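Probable glutaredoxin ssr2061 (Synechocystis sp., PDB 4MJE) probably acts as a glutathione-disulfide oxidoreductase, passing electrons from glutathione to low-molecular-weight disulfides and protein disulfides. Local coordinates at residues E56-R61 and L68-I73. The protein carries 1 engineered substitution. Residues are numbered along the deposited sequence; the frame is centred on the assembly and turned at random.
Sequences EAMAAR and LPQIFI
In this thioredoxin-fold glutaredoxin, helix 52-61 packs against one face of the mixed sheet, and Arg61 and Met58 meet Phe72, Gln70 and Leu68 where the chain enters and runs along strand 70-73, just around the cis-proline, Pro69. The guanidinium of Arg61 lies flat on the ring of Phe72, whose broad face suits a planar cation, the two planes only 16° apart. It is a cation-pi stack: Arg61 CZ stands 3.9 Å from the centroid of the Phe72 ring, displaced a little toward the rim. Arg61 CG stands opposite the carbonyl carbon, the chain runs straight through chi2, and a bend at chi3 (89°) lays the flat group on the ring while Arg61 CB rests 3.7 Å from Phe72 CZ. At the ring edge, in its plane, the backbone Arg61 O comes 3.6 Å from Phe72 CE2, so carbonyl and guanidinium use different parts of one aromatic group. Although stacked, Arg61 still hydrogen-bonds the hydroxyl of Tyr21 through NH1 and forms a salt bridge with Glu19 through NH2, both on strand 18-22. One turn earlier on the helix, Met58 sends its flexible thioether out to the strand. Its SD lies 3.6 Å from Gln70 CG and 3.7 Å from Leu68 CD2, a branch methyl that gives the sulfur an apolar neighbour. Gln70 suits this place because its methylenes meet the sulfur while its OE1 hydrogen-bonds His77 and its NE2 the carbonyl of Ser67. With an alanine at Phe72, the guanidinium would probably lose its stacking surface and tilt more easily, though Tyr21 and Glu19 would still hold its nitrogens. The cation thus gains both an aromatic face and polar partners, which together would restrict its rotation, beside a polarisable thioether set on aliphatic carbon.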
loop_
_atom_site.group_PDB
_atom_site.type_symbol
_atom_site.label_atom_id
_atom_site.label_comp_id
_atom_site.label_asym_id
_atom_site.label_seq_id
_atom_site.Cartn_x
_atom_site.Cartn_y
_atom_site.Cartn_z
ATOM N N GLU A 56 10.824 5.083 -12.814
ATOM C CA GLU A 56 10.174 6.124 -13.606
ATOM C C GLU A 56 8.658 5.875 -13.728
ATOM O O GLU A 56 7.874 6.815 -13.736
ATOM C CB GLU A 56 10.832 6.210 -14.985
ATOM C CG GLU A 56 12.327 6.598 -14.994
ATOM C CD GLU A 56 12.711 7.590 -13.934
ATOM O OE1 GLU A 56 12.016 8.611 -13.813
ATOM O OE2 GLU A 56 13.712 7.339 -13.235
ATOM N N ALA A 57 8.235 4.619 -13.809
ATOM C CA ALA A 57 6.809 4.301 -13.775
ATOM C C ALA A 57 6.233 4.737 -12.439
ATOM O O ALA A 57 5.162 5.339 -12.401
ATOM C CB ALA A 57 6.576 2.806 -13.993
ATOM N N MET A 58 6.941 4.438 -11.351
ATOM C CA MET A 58 6.512 4.888 -10.030
ATOM C C MET A 58 6.374 6.406 -9.982
ATOM O O MET A 58 5.346 6.924 -9.537
ATOM C CB MET A 58 7.528 4.458 -8.972
ATOM C CG MET A 58 7.111 4.799 -7.562
ATOM S SD MET A 58 8.440 4.544 -6.382
ATOM C CE MET A 58 9.400 6.040 -6.638
ATOM N N ALA A 59 7.398 7.126 -10.447
ATOM C CA ALA A 59 7.386 8.591 -10.386
ATOM C C ALA A 59 6.216 9.171 -11.177
ATOM O O ALA A 59 5.647 10.198 -10.808
ATOM C CB ALA A 59 8.697 9.147 -10.897
ATOM N N ALA A 60 5.859 8.512 -12.271
ATOM C CA ALA A 60 4.767 8.982 -13.109
ATOM C C ALA A 60 3.434 8.962 -12.344
ATOM O O ALA A 60 2.533 9.753 -12.631
ATOM C CB ALA A 60 4.684 8.126 -14.348
ATOM N N ARG A 61 3.296 8.044 -11.390
ATOM C CA ARG A 61 2.106 7.970 -10.536
ATOM C C ARG A 61 2.212 8.733 -9.232
ATOM O O ARG A 61 1.199 9.043 -8.608
ATOM C CB ARG A 61 1.837 6.533 -10.113
ATOM C CG ARG A 61 1.180 5.656 -11.101
ATOM C CD ARG A 61 1.035 4.275 -10.486
ATOM N NE ARG A 61 -0.200 4.061 -9.737
ATOM C CZ ARG A 61 -0.404 3.031 -8.917
ATOM N NH1 ARG A 61 0.573 2.163 -8.676
ATOM N NH2 ARG A 61 -1.573 2.853 -8.336
ATOM N N LEU A 68 11.671 6.696 -1.829
ATOM C CA LEU A 68 11.071 5.412 -1.477
ATOM C C LEU A 68 10.742 5.371 0.008
ATOM O O LEU A 68 11.407 5.991 0.819
ATOM C CB LEU A 68 12.046 4.275 -1.788
ATOM C CG LEU A 68 12.409 4.107 -3.258
ATOM C CD1 LEU A 68 13.544 3.120 -3.403
ATOM C CD2 LEU A 68 11.179 3.676 -4.043
ATOM N N PRO A 69 9.705 4.635 0.391
ATOM C CA PRO A 69 8.746 3.937 -0.460
ATOM C C PRO A 69 7.695 4.893 -1.017
ATOM O O PRO A 69 7.605 6.044 -0.602
ATOM C CB PRO A 69 8.077 2.963 0.521
ATOM C CG PRO A 69 8.092 3.705 1.791
ATOM C CD PRO A 69 9.416 4.426 1.818
ATOM N N GLN A 70 6.862 4.390 -1.927
ATOM C CA GLN A 70 5.623 5.090 -2.314
ATOM C C GLN A 70 4.467 4.104 -2.178
ATOM O O GLN A 70 4.554 2.965 -2.648
ATOM C CB GLN A 70 5.685 5.655 -3.743
ATOM C CG GLN A 70 6.806 6.670 -3.968
ATOM C CD GLN A 70 6.616 7.931 -3.175
ATOM O OE1 GLN A 70 5.504 8.239 -2.736
ATOM N NE2 GLN A 70 7.699 8.671 -2.967
ATOM N N ILE A 71 3.408 4.550 -1.525
ATOM C CA ILE A 71 2.275 3.717 -1.175
ATOM C C ILE A 71 1.009 4.255 -1.801
ATOM O O ILE A 71 0.772 5.445 -1.785
ATOM C CB ILE A 71 2.117 3.677 0.363
ATOM C CG1 ILE A 71 3.361 3.049 0.996
ATOM C CG2 ILE A 71 0.868 2.914 0.785
ATOM C CD1 ILE A 71 3.653 3.550 2.377
ATOM N N PHE A 72 0.216 3.327 -2.349
ATOM C CA PHE A 72 -1.091 3.600 -2.948
ATOM C C PHE A 72 -2.132 2.683 -2.313
ATOM O O PHE A 72 -1.882 1.504 -2.119
ATOM C CB PHE A 72 -1.058 3.379 -4.477
ATOM C CG PHE A 72 -0.164 4.355 -5.206
ATOM C CD1 PHE A 72 1.215 4.205 -5.163
ATOM C CD2 PHE A 72 -0.692 5.435 -5.905
ATOM C CE1 PHE A 72 2.048 5.115 -5.816
ATOM C CE2 PHE A 72 0.161 6.323 -6.567
ATOM C CZ PHE A 72 1.515 6.158 -6.492
ATOM N N ILE A 73 -3.304 3.236 -2.049
ATOM C CA ILE A 73 -4.441 2.456 -1.572
ATOM C C ILE A 73 -5.641 2.825 -2.428
ATOM O O ILE A 73 -5.984 4.001 -2.532
ATOM C CB ILE A 73 -4.750 2.731 -0.082
ATOM C CG1 ILE A 73 -3.570 2.325 0.800
ATOM C CG2 ILE A 73 -6.005 1.965 0.370
ATOM C CD1 ILE A 73 -3.728 2.766 2.240
#